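Local structure of succinate-semialdehyde dehydrogenase (Synechococcus, 3VZ3) at residues T74-T79 and S160-C165; W133-W138 and T258-Q263; C165-E170 and T185-A190. The protein oxidises succinic semialdehyde, very probably to succinate, with NADP as cofactor, as a member of the aldehyde dehydrogenase family. The protein carries 1 engineered substitution. One frame throughout, in Å; residues are numbered along the deposited sequence.

Contact 1. Residues T74-T79 and S160-C165; sequences TEMGKT and SNVPQC. With NAP (NADP nicotinamide-adenine-dinucleotide phosphate), chain D.
The first turn of helix 163-176 is held by an acid from another helix: Glu75, close to the C-terminal end of helix 65-76, offers its carboxylate to two successive backbone N-H groups. OE1 of Glu75 accepts from Cys165 N at 2.9 Å, the donor standing 37° above the carboxylate plane. OE2 of Glu75 accepts from Gln164 N at 3.0 Å, on the syn side and 26° out of that plane. The side chain reaches this far because it runs extended beyond CG, which lies opposite the carbonyl carbon (chi1 -71°). Pro163, with no N-H to give, brings CD to 3.2 Å from OE2 of Glu75. Thr8 OG1 is a further partner of OE2 and also bonds Gln164 NE2. The partial positive charge at the N-terminal end of helix 163-176 would probably favour the ionised carboxylate. Next to the carboxylate, Met76 CG packs against Val162 CG1 at 3.9 Å. Two waters lie between Glu75 O and Asn161, one near Asn161 O and one accepting from Asn161 ND2 at 2.8 Å. At the far end of 160-165 the cofactor's 2'-phosphate is gripped: Ser160 N donates to O2X of NADP at 2.9 Å and Ser160 OG to O1X at 2.6 Å. A phosphate held by the loop that links strand 153-157 to helix 163-176 is consistent with NADP recognition in the Rossmann-type cofactor domain of aldehyde dehydrogenases.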
loop_
_atom_site.group_PDB
_atom_site.type_symbol
_atom_site.label_atom_id
_atom_site.label_comp_id
_atom_site.label_asym_id
_atom_site.label_seq_id
_atom_site.Cartn_x
_atom_site.Cartn_y
_atom_site.Cartn_z
ATOM N N THR A 74 33.614 1.202 9.775
ATOM C CA THR A 74 34.468 0.108 9.294
ATOM C C THR A 74 33.882 -0.581 8.058
ATOM O O THR A 74 34.606 -0.874 7.087
ATOM C CB THR A 74 34.703 -0.932 10.409
ATOM O OG1 THR A 74 35.424 -0.308 11.477
ATOM C CG2 THR A 74 35.524 -2.122 9.891
ATOM N N GLU A 75 32.582 -0.849 8.100
ATOM C CA GLU A 75 31.941 -1.638 7.052
ATOM C C GLU A 75 31.627 -0.828 5.814
ATOM O O GLU A 75 31.747 -1.340 4.701
ATOM C CB GLU A 75 30.657 -2.283 7.564
ATOM C CG GLU A 75 30.927 -3.404 8.555
ATOM C CD GLU A 75 29.807 -4.429 8.588
ATOM O OE1 GLU A 75 28.668 -4.061 8.909
ATOM O OE2 GLU A 75 30.080 -5.615 8.307
ATOM N N MET A 76 31.229 0.428 5.986
ATOM C CA MET A 76 30.741 1.162 4.818
ATOM C C MET A 76 31.245 2.606 4.636
ATOM O O MET A 76 30.796 3.299 3.723
ATOM C CB MET A 76 29.216 1.070 4.711
ATOM C CG MET A 76 28.449 1.503 5.972
ATOM S SD MET A 76 28.547 3.274 6.337
ATOM C CE MET A 76 27.711 3.965 4.917
ATOM N N GLY A 77 32.151 3.056 5.498
ATOM C CA GLY A 77 32.944 4.255 5.184
ATOM C C GLY A 77 32.440 5.619 5.596
ATOM O O GLY A 77 33.174 6.603 5.437
ATOM N N LYS A 78 31.223 5.710 6.145
ATOM C CA LYS A 78 30.728 7.020 6.602
ATOM C C LYS A 78 31.590 7.516 7.767
ATOM O O LYS A 78 32.171 6.712 8.511
ATOM C CB LYS A 78 29.234 6.982 6.975
ATOM C CG LYS A 78 28.902 6.218 8.257
ATOM C CD LYS A 78 27.371 6.073 8.431
ATOM C CE LYS A 78 26.686 7.396 8.780
ATOM N NZ LYS A 78 25.253 7.405 8.248
ATOM N N THR A 79 31.710 8.834 7.910
ATOM C CA THR A 79 32.532 9.366 8.993
ATOM C C THR A 79 32.027 8.825 10.332
ATOM O O THR A 79 30.818 8.648 10.518
ATOM C CB THR A 79 32.536 10.917 9.061
ATOM O OG1 THR A 79 31.230 11.386 9.380
ATOM C CG2 THR A 79 33.013 11.540 7.725
ATOM N N SER A 160 24.594 -7.061 1.781
ATOM C CA SER A 160 25.620 -8.080 2.005
ATOM C C SER A 160 26.962 -7.512 2.463
ATOM O O SER A 160 27.828 -8.253 2.918
ATOM C CB SER A 160 25.820 -8.928 0.744
ATOM O OG SER A 160 24.669 -9.736 0.549
ATOM N N ASN A 161 27.129 -6.200 2.337
ATOM C CA ASN A 161 28.361 -5.545 2.751
ATOM C C ASN A 161 28.292 -4.928 4.144
ATOM O O ASN A 161 29.274 -4.346 4.604
ATOM C CB ASN A 161 28.794 -4.486 1.721
ATOM C CG ASN A 161 27.715 -3.452 1.439
ATOM O OD1 ASN A 161 26.554 -3.785 1.229
ATOM N ND2 ASN A 161 28.120 -2.182 1.371
ATOM N N VAL A 162 27.151 -5.064 4.827
ATOM C CA VAL A 162 27.088 -4.632 6.235
ATOM C C VAL A 162 26.611 -5.744 7.204
ATOM O O VAL A 162 25.721 -5.518 8.020
ATOM C CB VAL A 162 26.273 -3.316 6.425
ATOM C CG1 VAL A 162 27.000 -2.143 5.760
ATOM C CG2 VAL A 162 24.803 -3.455 5.914
ATOM N N PRO A 163 27.217 -6.936 7.112
ATOM C CA PRO A 163 26.762 -8.050 7.962
ATOM C C PRO A 163 26.976 -7.804 9.463
ATOM O O PRO A 163 26.147 -8.218 10.286
ATOM C CB PRO A 163 27.622 -9.226 7.490
ATOM C CG PRO A 163 28.857 -8.600 6.926
ATOM C CD PRO A 163 28.362 -7.326 6.262
ATOM N N GLN A 164 28.071 -7.151 9.830
ATOM C CA GLN A 164 28.292 -6.828 11.241
ATOM C C GLN A 164 27.246 -5.850 11.773
ATOM O O GLN A 164 26.810 -5.979 12.924
ATOM C CB GLN A 164 29.695 -6.272 11.464
ATOM C CG GLN A 164 30.780 -7.320 11.242
ATOM C CD GLN A 164 32.149 -6.802 11.615
ATOM O OE1 GLN A 164 32.376 -6.378 12.756
ATOM N NE2 GLN A 164 33.070 -6.820 10.656
ATOM N N CYS A 165 26.841 -4.881 10.957
ATOM C CA CYS A 165 25.739 -3.989 11.354
ATOM C C CYS A 165 24.463 -4.802 11.549
ATOM O O CYS A 165 23.761 -4.638 12.545
ATOM C CB CYS A 165 25.498 -2.888 10.323
ATOM S SG CYS A 165 26.839 -1.670 10.295
HETATM P PA NAP D . 20.333 -1.887 -3.483
HETATM O O1A NAP D . 21.317 -2.512 -4.406
HETATM O O2A NAP D . 18.956 -1.784 -4.019
HETATM O O5B NAP D . 20.359 -2.715 -2.093
HETATM C C5B NAP D . 19.373 -2.532 -1.095
HETATM C C4B NAP D . 19.011 -3.912 -0.545
HETATM O O4B NAP D . 18.341 -4.670 -1.548
HETATM C C3B NAP D . 20.223 -4.744 -0.150
HETATM O O3B NAP D . 19.845 -5.490 0.988
HETATM C C2B NAP D . 20.454 -5.650 -1.353
HETATM O O2B NAP D . 21.071 -6.873 -1.034
HETATM C C1B NAP D . 19.022 -5.894 -1.784
HETATM N N9A NAP D . 18.802 -6.270 -3.194
HETATM C C8A NAP D . 19.488 -5.899 -4.329
HETATM N N7A NAP D . 18.878 -6.487 -5.400
HETATM C C5A NAP D . 17.819 -7.212 -4.954
HETATM C C6A NAP D . 16.859 -7.998 -5.591
HETATM N N6A NAP D . 16.877 -8.150 -6.916
HETATM N N1A NAP D . 15.882 -8.624 -4.837
HETATM C C2A NAP D . 15.843 -8.476 -3.457
HETATM N N3A NAP D . 16.800 -7.696 -2.829
HETATM C C4A NAP D . 17.763 -7.078 -3.570
HETATM O O3 NAP D . 20.764 -0.405 -3.029
HETATM P PN NAP D . 22.146 0.408 -3.159
HETATM O O1N NAP D . 23.275 -0.525 -2.947
HETATM O O2N NAP D . 22.098 1.201 -4.420
HETATM O O5D NAP D . 21.938 1.376 -1.884
HETATM C C5D NAP D . 21.664 2.752 -2.074
HETATM C C4D NAP D . 20.231 3.021 -2.517
HETATM O O4D NAP D . 19.395 3.096 -1.388
HETATM C C3D NAP D . 20.075 4.369 -3.212
HETATM O O3D NAP D . 20.123 4.259 -4.617
HETATM C C2D NAP D . 18.704 4.838 -2.806
HETATM O O2D NAP D . 17.875 4.512 -3.891
HETATM C C1D NAP D . 18.288 3.937 -1.661
HETATM N N1N NAP D . 17.824 4.591 -0.416
HETATM C C2N NAP D . 16.542 5.083 -0.279
HETATM C C3N NAP D . 16.151 5.677 0.928
HETATM C C7N NAP D . 14.755 6.175 1.204
HETATM O O7N NAP D . 14.350 6.306 2.556
HETATM N N7N NAP D . 13.931 6.490 0.203
HETATM C C4N NAP D . 17.055 5.734 1.978
HETATM C C5N NAP D . 18.332 5.204 1.837
HETATM C C6N NAP D . 18.705 4.627 0.632
HETATM P P2B NAP D . 22.602 -7.206 -1.454
HETATM O O1X NAP D . 22.866 -8.626 -1.015
HETATM O O2X NAP D . 23.526 -6.232 -0.772
HETATM O O3X NAP D . 22.705 -7.036 -2.964
HETATM O O HOH W 1 31.802 -4.052 3.895
HETATM O O HOH W 2 30.614 -1.313 2.180
#

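Contact 2. Residues W133-W138 and T258-Q263; sequences WNFPFW and TMNNGQ. With SSN (4-oxobutanoic acid), chain C; NAP (NADP nicotinamide-adenine-dinucleotide phosphate), chain D.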
loop_
_atom_site.group_PDB
_atom_site.type_symbol
_atom_site.label_atom_id
_atom_site.label_comp_id
_atom_site.label_asym_id
_atom_site.label_seq_id
_atom_site.Cartn_x
_atom_site.Cartn_y
_atom_site.Cartn_z
ATOM N N TRP A 133 22.898 -0.446 2.614
ATOM C CA TRP A 133 24.118 -0.222 3.392
ATOM C C TRP A 133 24.355 1.223 3.848
ATOM O O TRP A 133 25.213 1.448 4.701
ATOM C CB TRP A 133 25.365 -0.748 2.635
ATOM C CG TRP A 133 25.413 -0.224 1.245
ATOM C CD1 TRP A 133 25.001 -0.872 0.112
ATOM C CD2 TRP A 133 25.818 1.096 0.828
ATOM N NE1 TRP A 133 25.145 -0.048 -0.982
ATOM C CE2 TRP A 133 25.629 1.166 -0.569
ATOM C CE3 TRP A 133 26.318 2.224 1.501
ATOM C CZ2 TRP A 133 25.943 2.317 -1.314
ATOM C CZ3 TRP A 133 26.615 3.377 0.763
ATOM C CH2 TRP A 133 26.418 3.413 -0.629
ATOM N N ASN A 134 23.623 2.191 3.281
ATOM C CA ASN A 134 24.007 3.606 3.455
ATOM C C ASN A 134 23.704 4.219 4.823
ATOM O O ASN A 134 24.465 5.064 5.304
ATOM C CB ASN A 134 23.512 4.492 2.300
ATOM C CG ASN A 134 22.009 4.707 2.311
ATOM O OD1 ASN A 134 21.237 3.827 2.690
ATOM N ND2 ASN A 134 21.582 5.889 1.856
ATOM N N PHE A 135 22.611 3.766 5.441
ATOM C CA PHE A 135 22.280 4.093 6.832
ATOM C C PHE A 135 21.944 2.769 7.500
ATOM O O PHE A 135 20.769 2.461 7.727
ATOM C CB PHE A 135 21.118 5.097 6.920
ATOM C CG PHE A 135 21.497 6.474 6.468
ATOM C CD1 PHE A 135 21.382 6.834 5.131
ATOM C CD2 PHE A 135 22.007 7.395 7.377
ATOM C CE1 PHE A 135 21.760 8.118 4.714
ATOM C CE2 PHE A 135 22.383 8.675 6.973
ATOM C CZ PHE A 135 22.267 9.029 5.639
ATOM N N PRO A 136 22.983 1.976 7.799
ATOM C CA PRO A 136 22.763 0.570 8.165
ATOM C C PRO A 136 22.101 0.347 9.510
ATOM O O PRO A 136 21.635 -0.769 9.765
ATOM C CB PRO A 136 24.174 -0.023 8.169
ATOM C CG PRO A 136 25.074 1.124 8.470
ATOM C CD PRO A 136 24.416 2.328 7.820
ATOM N N PHE A 137 22.079 1.365 10.367
ATOM C CA PHE A 137 21.355 1.268 11.635
ATOM C C PHE A 137 20.006 1.978 11.517
ATOM O O PHE A 137 18.967 1.389 11.791
ATOM C CB PHE A 137 22.174 1.874 12.796
ATOM C CG PHE A 137 23.056 0.892 13.518
ATOM C CD1 PHE A 137 24.065 0.191 12.844
ATOM C CD2 PHE A 137 22.933 0.725 14.908
ATOM C CE1 PHE A 137 24.904 -0.709 13.532
ATOM C CE2 PHE A 137 23.769 -0.169 15.615
ATOM C CZ PHE A 137 24.758 -0.891 14.923
ATOM N N TRP A 138 20.038 3.236 11.082
ATOM C CA TRP A 138 18.849 4.065 11.030
ATOM C C TRP A 138 17.741 3.447 10.176
ATOM O O TRP A 138 16.603 3.419 10.610
ATOM C CB TRP A 138 19.200 5.486 10.581
ATOM C CG TRP A 138 18.062 6.300 10.123
ATOM C CD1 TRP A 138 17.856 6.757 8.854
ATOM C CD2 TRP A 138 16.959 6.789 10.912
ATOM N NE1 TRP A 138 16.707 7.495 8.796
ATOM C CE2 TRP A 138 16.129 7.528 10.042
ATOM C CE3 TRP A 138 16.595 6.671 12.260
ATOM C CZ2 TRP A 138 14.954 8.163 10.475
ATOM C CZ3 TRP A 138 15.422 7.295 12.696
ATOM C CH2 TRP A 138 14.616 8.032 11.805
ATOM N N THR A 258 26.993 16.536 0.533
ATOM C CA THR A 258 28.211 15.796 0.913
ATOM C C THR A 258 28.069 14.866 2.114
ATOM O O THR A 258 28.943 14.022 2.337
ATOM C CB THR A 258 29.432 16.725 1.128
ATOM O OG1 THR A 258 29.162 17.599 2.230
ATOM C CG2 THR A 258 29.684 17.539 -0.119
ATOM N N MET A 259 26.972 14.996 2.872
ATOM C CA MET A 259 26.717 14.111 4.009
ATOM C C MET A 259 26.700 12.643 3.566
ATOM O O MET A 259 26.294 12.333 2.449
ATOM C CB MET A 259 25.397 14.469 4.695
ATOM C CG MET A 259 24.172 14.168 3.867
ATOM S SD MET A 259 22.673 14.783 4.674
ATOM C CE MET A 259 21.492 14.621 3.332
ATOM N N ASN A 260 27.192 11.756 4.432
ATOM C CA ASN A 260 27.237 10.321 4.125
ATOM C C ASN A 260 28.070 10.066 2.858
ATOM O O ASN A 260 27.757 9.168 2.054
ATOM C CB ASN A 260 25.813 9.751 3.976
ATOM C CG ASN A 260 25.709 8.325 4.467
ATOM O OD1 ASN A 260 25.173 7.433 3.781
ATOM N ND2 ASN A 260 26.244 8.088 5.653
ATOM N N ASN A 261 29.117 10.880 2.682
ATOM C CA ASN A 261 29.936 10.851 1.468
ATOM C C ASN A 261 29.097 10.914 0.178
ATOM O O ASN A 261 29.454 10.308 -0.832
ATOM C CB ASN A 261 30.875 9.634 1.498
ATOM C CG ASN A 261 31.627 9.524 2.819
ATOM O OD1 ASN A 261 31.986 10.545 3.424
ATOM N ND2 ASN A 261 31.845 8.289 3.291
ATOM N N GLY A 262 27.986 11.658 0.232
ATOM C CA GLY A 262 27.083 11.809 -0.906
ATOM C C GLY A 262 26.033 10.723 -1.086
ATOM O O GLY A 262 25.154 10.823 -1.951
ATOM N N GLN A 263 26.116 9.695 -0.254
ATOM C CA GLN A 263 25.333 8.485 -0.460
ATOM C C GLN A 263 24.041 8.553 0.340
ATOM O O GLN A 263 23.814 7.776 1.272
ATOM C CB GLN A 263 26.173 7.258 -0.100
ATOM C CG GLN A 263 27.454 7.124 -0.939
ATOM C CD GLN A 263 28.519 6.314 -0.223
ATOM O OE1 GLN A 263 28.806 6.530 0.964
ATOM N NE2 GLN A 263 29.102 5.374 -0.936
HETATM C C1 SSN C . 17.080 9.519 5.774
HETATM O O1 SSN C . 18.024 10.231 6.216
HETATM C C2 SSN C . 17.074 9.055 4.339
HETATM O O2 SSN C . 16.124 9.156 6.468
HETATM C C3 SSN C . 18.297 8.175 4.153
HETATM C C4 SSN C . 19.071 8.686 2.958
HETATM O O4 SSN C . 19.421 7.906 2.089
HETATM P PA NAP D . 20.333 -1.887 -3.483
HETATM O O1A NAP D . 21.317 -2.512 -4.406
HETATM O O2A NAP D . 18.956 -1.784 -4.019
HETATM O O5B NAP D . 20.359 -2.715 -2.093
HETATM C C5B NAP D . 19.373 -2.532 -1.095
HETATM C C4B NAP D . 19.011 -3.912 -0.545
HETATM O O4B NAP D . 18.341 -4.670 -1.548
HETATM C C3B NAP D . 20.223 -4.744 -0.150
HETATM O O3B NAP D . 19.845 -5.490 0.988
HETATM C C2B NAP D . 20.454 -5.650 -1.353
HETATM O O2B NAP D . 21.071 -6.873 -1.034
HETATM C C1B NAP D . 19.022 -5.894 -1.784
HETATM N N9A NAP D . 18.802 -6.270 -3.194
HETATM C C8A NAP D . 19.488 -5.899 -4.329
HETATM N N7A NAP D . 18.878 -6.487 -5.400
HETATM C C5A NAP D . 17.819 -7.212 -4.954
HETATM C C6A NAP D . 16.859 -7.998 -5.591
HETATM N N6A NAP D . 16.877 -8.150 -6.916
HETATM N N1A NAP D . 15.882 -8.624 -4.837
HETATM C C2A NAP D . 15.843 -8.476 -3.457
HETATM N N3A NAP D . 16.800 -7.696 -2.829
HETATM C C4A NAP D . 17.763 -7.078 -3.570
HETATM O O3 NAP D . 20.764 -0.405 -3.029
HETATM P PN NAP D . 22.146 0.408 -3.159
HETATM O O1N NAP D . 23.275 -0.525 -2.947
HETATM O O2N NAP D . 22.098 1.201 -4.420
HETATM O O5D NAP D . 21.938 1.376 -1.884
HETATM C C5D NAP D . 21.664 2.752 -2.074
HETATM C C4D NAP D . 20.231 3.021 -2.517
HETATM O O4D NAP D . 19.395 3.096 -1.388
HETATM C C3D NAP D . 20.075 4.369 -3.212
HETATM O O3D NAP D . 20.123 4.259 -4.617
HETATM C C2D NAP D . 18.704 4.838 -2.806
HETATM O O2D NAP D . 17.875 4.512 -3.891
HETATM C C1D NAP D . 18.288 3.937 -1.661
HETATM N N1N NAP D . 17.824 4.591 -0.416
HETATM C C2N NAP D . 16.542 5.083 -0.279
HETATM C C3N NAP D . 16.151 5.677 0.928
HETATM C C7N NAP D . 14.755 6.175 1.204
HETATM O O7N NAP D . 14.350 6.306 2.556
HETATM N N7N NAP D . 13.931 6.490 0.203
HETATM C C4N NAP D . 17.055 5.734 1.978
HETATM C C5N NAP D . 18.332 5.204 1.837
HETATM C C6N NAP D . 18.705 4.627 0.632
HETATM P P2B NAP D . 22.602 -7.206 -1.454
HETATM O O1X NAP D . 22.866 -8.626 -1.015
HETATM O O2X NAP D . 23.526 -6.232 -0.772
HETATM O O3X NAP D . 22.705 -7.036 -2.964
#
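Asn134 ND2 is shared by two acceptors, Gln263 O and the substrate aldehyde oxygen. Its bond to Gln263 O measures 3.0 Å and is nearly straight (167°); that oxygen lies almost in the amide plane of Asn134, although the donor stands well above the plane of the carbonyl. The second bond, from Asn134 ND2 to O4 of 4-oxobutanoic acid, is equally long at 3.0 Å but more bent (133°). Gln263 O thus acts as a second-shell anchor that fixes the turn of the amide. The other amide atom, Asn134 OD1, lies beside the nicotinamide ring and close to its plane, 3.3 Å from C5N of NADP. The Trp-Asn-Phe-Pro sequence belongs to a motif of aldehyde dehydrogenases, and the Asn134 bond to the aldehyde oxygen, with Ala265 N as another donor to the ligand, is consistent with the oxyanion hole of that family. Phe135 is sandwiched: the Asn260 amide stacks over one face, planes 17° apart, and substrate O1 lies over the opposite face, while the nearest approach to the substrate is Phe135 CE1 to C4, 3.3 Å. The Gln263 side chain crosses Trp133 at about a right angle, its CG meeting the indole edge 3.9 Å from Trp133 CH2. Trp133 NE1 donates a bent bond to O1N of NADP at 2.8 Å. Trp138 NE1 donates to O2 of the substrate carboxylate at 2.9 Å, the oxygen lying in the plane of the indole.

Contact 3. Residues C165-E170 and T185-A190; sequences CALAVE and TLLIGA. With NAP (NADP nicotinamide-adenine-dinucleotide phosphate), chain D.
Thr185 meets helix 163-176 through both its hydroxyl and its backbone N-H. OG1 of Thr185 donates to Ala166 O at 2.8 Å, approaching from 56° above the carbonyl plane; the same carbonyl also accepts a weak helical bond from Glu170 N, at 3.4 Å. One turn further along, OE2 of Glu170 accepts from Thr185 N at 2.9 Å, a straight bond (167°) that arrives from above the carboxylate plane. A water completes the ring, donating to Glu170 OE2 at 2.6 Å and to Thr185 O at 2.8 Å, so that both backbone polar atoms of Thr185 are satisfied. With CG2 turned beside the carbonyl carbon, Thr185 also rests this methyl on Ala166 CB, 3.6 Å away. Leu167 CD2 touches Leu187 CD1 at 4.3 Å. The contact joins the helix to the end of strand 183-185, within a beta-alpha-beta crossover from the parallel strand 153-157. Beyond it, Ala190 CB lies 3.6 Å from C5A of the NADP adenine. Replacing Glu170 with an alanine would probably leave Thr185 N without its acceptor and the bridging water without one of its anchors. Two hydrogen bonds and a water bridge thus orient Thr185, with apolar contacts beside them.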
loop_
_atom_site.group_PDB
_atom_site.type_symbol
_atom_site.label_atom_id
_atom_site.label_comp_id
_atom_site.label_asym_id
_atom_site.label_seq_id
_atom_site.Cartn_x
_atom_site.Cartn_y
_atom_site.Cartn_z
ATOM N N CYS A 165 26.841 -4.881 10.957
ATOM C CA CYS A 165 25.739 -3.989 11.354
ATOM C C CYS A 165 24.463 -4.802 11.549
ATOM O O CYS A 165 23.761 -4.638 12.545
ATOM C CB CYS A 165 25.498 -2.888 10.323
ATOM S SG CYS A 165 26.839 -1.670 10.295
ATOM N N ALA A 166 24.179 -5.677 10.591
ATOM C CA ALA A 166 22.965 -6.497 10.639
ATOM C C ALA A 166 22.930 -7.366 11.909
ATOM O O ALA A 166 21.894 -7.470 12.581
ATOM C CB ALA A 166 22.872 -7.364 9.388
ATOM N N LEU A 167 24.068 -7.968 12.250
ATOM C CA LEU A 167 24.118 -8.812 13.440
ATOM C C LEU A 167 24.014 -7.967 14.710
ATOM O O LEU A 167 23.388 -8.375 15.691
ATOM C CB LEU A 167 25.376 -9.666 13.444
ATOM C CG LEU A 167 25.409 -10.727 12.334
ATOM C CD1 LEU A 167 26.791 -11.323 12.261
ATOM C CD2 LEU A 167 24.331 -11.818 12.591
ATOM N N ALA A 168 24.620 -6.789 14.679
ATOM C CA ALA A 168 24.581 -5.880 15.824
ATOM C C ALA A 168 23.157 -5.466 16.158
ATOM O O ALA A 168 22.777 -5.456 17.335
ATOM C CB ALA A 168 25.447 -4.638 15.562
ATOM N N VAL A 169 22.374 -5.121 15.137
ATOM C CA VAL A 169 20.978 -4.732 15.363
ATOM C C VAL A 169 20.177 -5.850 16.043
ATOM O O VAL A 169 19.482 -5.611 17.028
ATOM C CB VAL A 169 20.300 -4.243 14.073
ATOM C CG1 VAL A 169 18.805 -4.059 14.304
ATOM C CG2 VAL A 169 20.976 -2.938 13.601
ATOM N N GLU A 170 20.315 -7.078 15.539
ATOM C CA GLU A 170 19.677 -8.229 16.149
ATOM C C GLU A 170 20.113 -8.390 17.609
ATOM O O GLU A 170 19.286 -8.639 18.488
ATOM C CB GLU A 170 20.057 -9.468 15.344
ATOM C CG GLU A 170 19.484 -10.758 15.863
ATOM C CD GLU A 170 19.954 -11.912 15.010
ATOM O OE1 GLU A 170 21.196 -12.078 14.830
ATOM O OE2 GLU A 170 19.089 -12.630 14.504
ATOM N N THR A 185 18.000 -11.518 12.056
ATOM C CA THR A 185 18.771 -11.119 10.899
ATOM C C THR A 185 19.045 -12.349 10.048
ATOM O O THR A 185 19.504 -13.372 10.561
ATOM C CB THR A 185 20.089 -10.449 11.354
ATOM O OG1 THR A 185 19.779 -9.135 11.826
ATOM C CG2 THR A 185 21.085 -10.332 10.217
ATOM N N LEU A 186 18.758 -12.231 8.753
ATOM C CA LEU A 186 18.999 -13.289 7.777
ATOM C C LEU A 186 20.229 -12.954 6.944
ATOM O O LEU A 186 20.192 -12.042 6.108
ATOM C CB LEU A 186 17.790 -13.390 6.837
ATOM C CG LEU A 186 16.437 -13.615 7.483
ATOM C CD1 LEU A 186 15.429 -13.765 6.340
ATOM C CD2 LEU A 186 16.439 -14.868 8.373
ATOM N N LEU A 187 21.319 -13.674 7.175
ATOM C CA LEU A 187 22.515 -13.493 6.350
ATOM C C LEU A 187 22.300 -14.262 5.055
ATOM O O LEU A 187 22.703 -15.433 4.917
ATOM C CB LEU A 187 23.780 -13.968 7.086
ATOM C CG LEU A 187 24.131 -13.135 8.338
ATOM C CD1 LEU A 187 25.419 -13.668 8.916
ATOM C CD2 LEU A 187 24.263 -11.633 8.045
ATOM N N ILE A 188 21.661 -13.586 4.103
ATOM C CA ILE A 188 21.289 -14.191 2.820
ATOM C C ILE A 188 21.536 -13.211 1.660
ATOM O O ILE A 188 21.558 -11.988 1.859
ATOM C CB ILE A 188 19.803 -14.691 2.836
ATOM C CG1 ILE A 188 18.808 -13.520 2.951
ATOM C CG2 ILE A 188 19.593 -15.778 3.929
ATOM C CD1 ILE A 188 17.313 -13.920 2.833
ATOM N N GLY A 189 21.696 -13.756 0.461
ATOM C CA GLY A 189 21.901 -12.935 -0.730
ATOM C C GLY A 189 20.594 -12.405 -1.305
ATOM O O GLY A 189 19.506 -12.873 -0.945
ATOM N N ALA A 190 20.711 -11.443 -2.219
ATOM C CA ALA A 190 19.551 -10.891 -2.914
ATOM C C ALA A 190 18.725 -11.981 -3.609
ATOM O O ALA A 190 17.497 -11.910 -3.631
ATOM C CB ALA A 190 19.987 -9.832 -3.916
HETATM P PA NAP D . 20.333 -1.887 -3.483
HETATM O O1A NAP D . 21.317 -2.512 -4.406
HETATM O O2A NAP D . 18.956 -1.784 -4.019
HETATM O O5B NAP D . 20.359 -2.715 -2.093
HETATM C C5B NAP D . 19.373 -2.532 -1.095
HETATM C C4B NAP D . 19.011 -3.912 -0.545
HETATM O O4B NAP D . 18.341 -4.670 -1.548
HETATM C C3B NAP D . 20.223 -4.744 -0.150
HETATM O O3B NAP D . 19.845 -5.490 0.988
HETATM C C2B NAP D . 20.454 -5.650 -1.353
HETATM O O2B NAP D . 21.071 -6.873 -1.034
HETATM C C1B NAP D . 19.022 -5.894 -1.784
HETATM N N9A NAP D . 18.802 -6.270 -3.194
HETATM C C8A NAP D . 19.488 -5.899 -4.329
HETATM N N7A NAP D . 18.878 -6.487 -5.400
HETATM C C5A NAP D . 17.819 -7.212 -4.954
HETATM C C6A NAP D . 16.859 -7.998 -5.591
HETATM N N6A NAP D . 16.877 -8.150 -6.916
HETATM N N1A NAP D . 15.882 -8.624 -4.837
HETATM C C2A NAP D . 15.843 -8.476 -3.457
HETATM N N3A NAP D . 16.800 -7.696 -2.829
HETATM C C4A NAP D . 17.763 -7.078 -3.570
HETATM O O3 NAP D . 20.764 -0.405 -3.029
HETATM P PN NAP D . 22.146 0.408 -3.159
HETATM O O1N NAP D . 23.275 -0.525 -2.947
HETATM O O2N NAP D . 22.098 1.201 -4.420
HETATM O O5D NAP D . 21.938 1.376 -1.884
HETATM C C5D NAP D . 21.664 2.752 -2.074
HETATM C C4D NAP D . 20.231 3.021 -2.517
HETATM O O4D NAP D . 19.395 3.096 -1.388
HETATM C C3D NAP D . 20.075 4.369 -3.212
HETATM O O3D NAP D . 20.123 4.259 -4.617
HETATM C C2D NAP D . 18.704 4.838 -2.806
HETATM O O2D NAP D . 17.875 4.512 -3.891
HETATM C C1D NAP D . 18.288 3.937 -1.661
HETATM N N1N NAP D . 17.824 4.591 -0.416
HETATM C C2N NAP D . 16.542 5.083 -0.279
HETATM C C3N NAP D . 16.151 5.677 0.928
HETATM C C7N NAP D . 14.755 6.175 1.204
HETATM O O7N NAP D . 14.350 6.306 2.556
HETATM N N7N NAP D . 13.931 6.490 0.203
HETATM C C4N NAP D . 17.055 5.734 1.978
HETATM C C5N NAP D . 18.332 5.204 1.837
HETATM C C6N NAP D . 18.705 4.627 0.632
HETATM P P2B NAP D . 22.602 -7.206 -1.454
HETATM O O1X NAP D . 22.866 -8.626 -1.015
HETATM O O2X NAP D . 23.526 -6.232 -0.772
HETATM O O3X NAP D . 22.705 -7.036 -2.964
HETATM O O HOH W 3 18.996 -14.696 12.928
#

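Overall arrangement
All three contacts touch NADP at different points: contact 1 at the 2'-phosphate, contact 2 at the pyrophosphate and nicotinamide, and contact 3 at the adenine. Contact 2 alone of the three also holds the substrate. Contacts 1 and 2 have centres about 10 Å apart and meet directly: Gly77 O is probably hydrogen-bonded to Asn261 ND2 at 3.0 Å, and Asn161 ND2 packs 3.3 Å from Trp133 CG. Contacts 1 and 3, about 11 Å apart between centres, share Cys165 and use the same helix, 163-176. Contacts 2 and 3 are about 17 Å apart between centres, yet Pro136 CG still reaches Cys165 SG at 3.8 Å, so Cys165, shared by contacts 1 and 3, also touches contact 2.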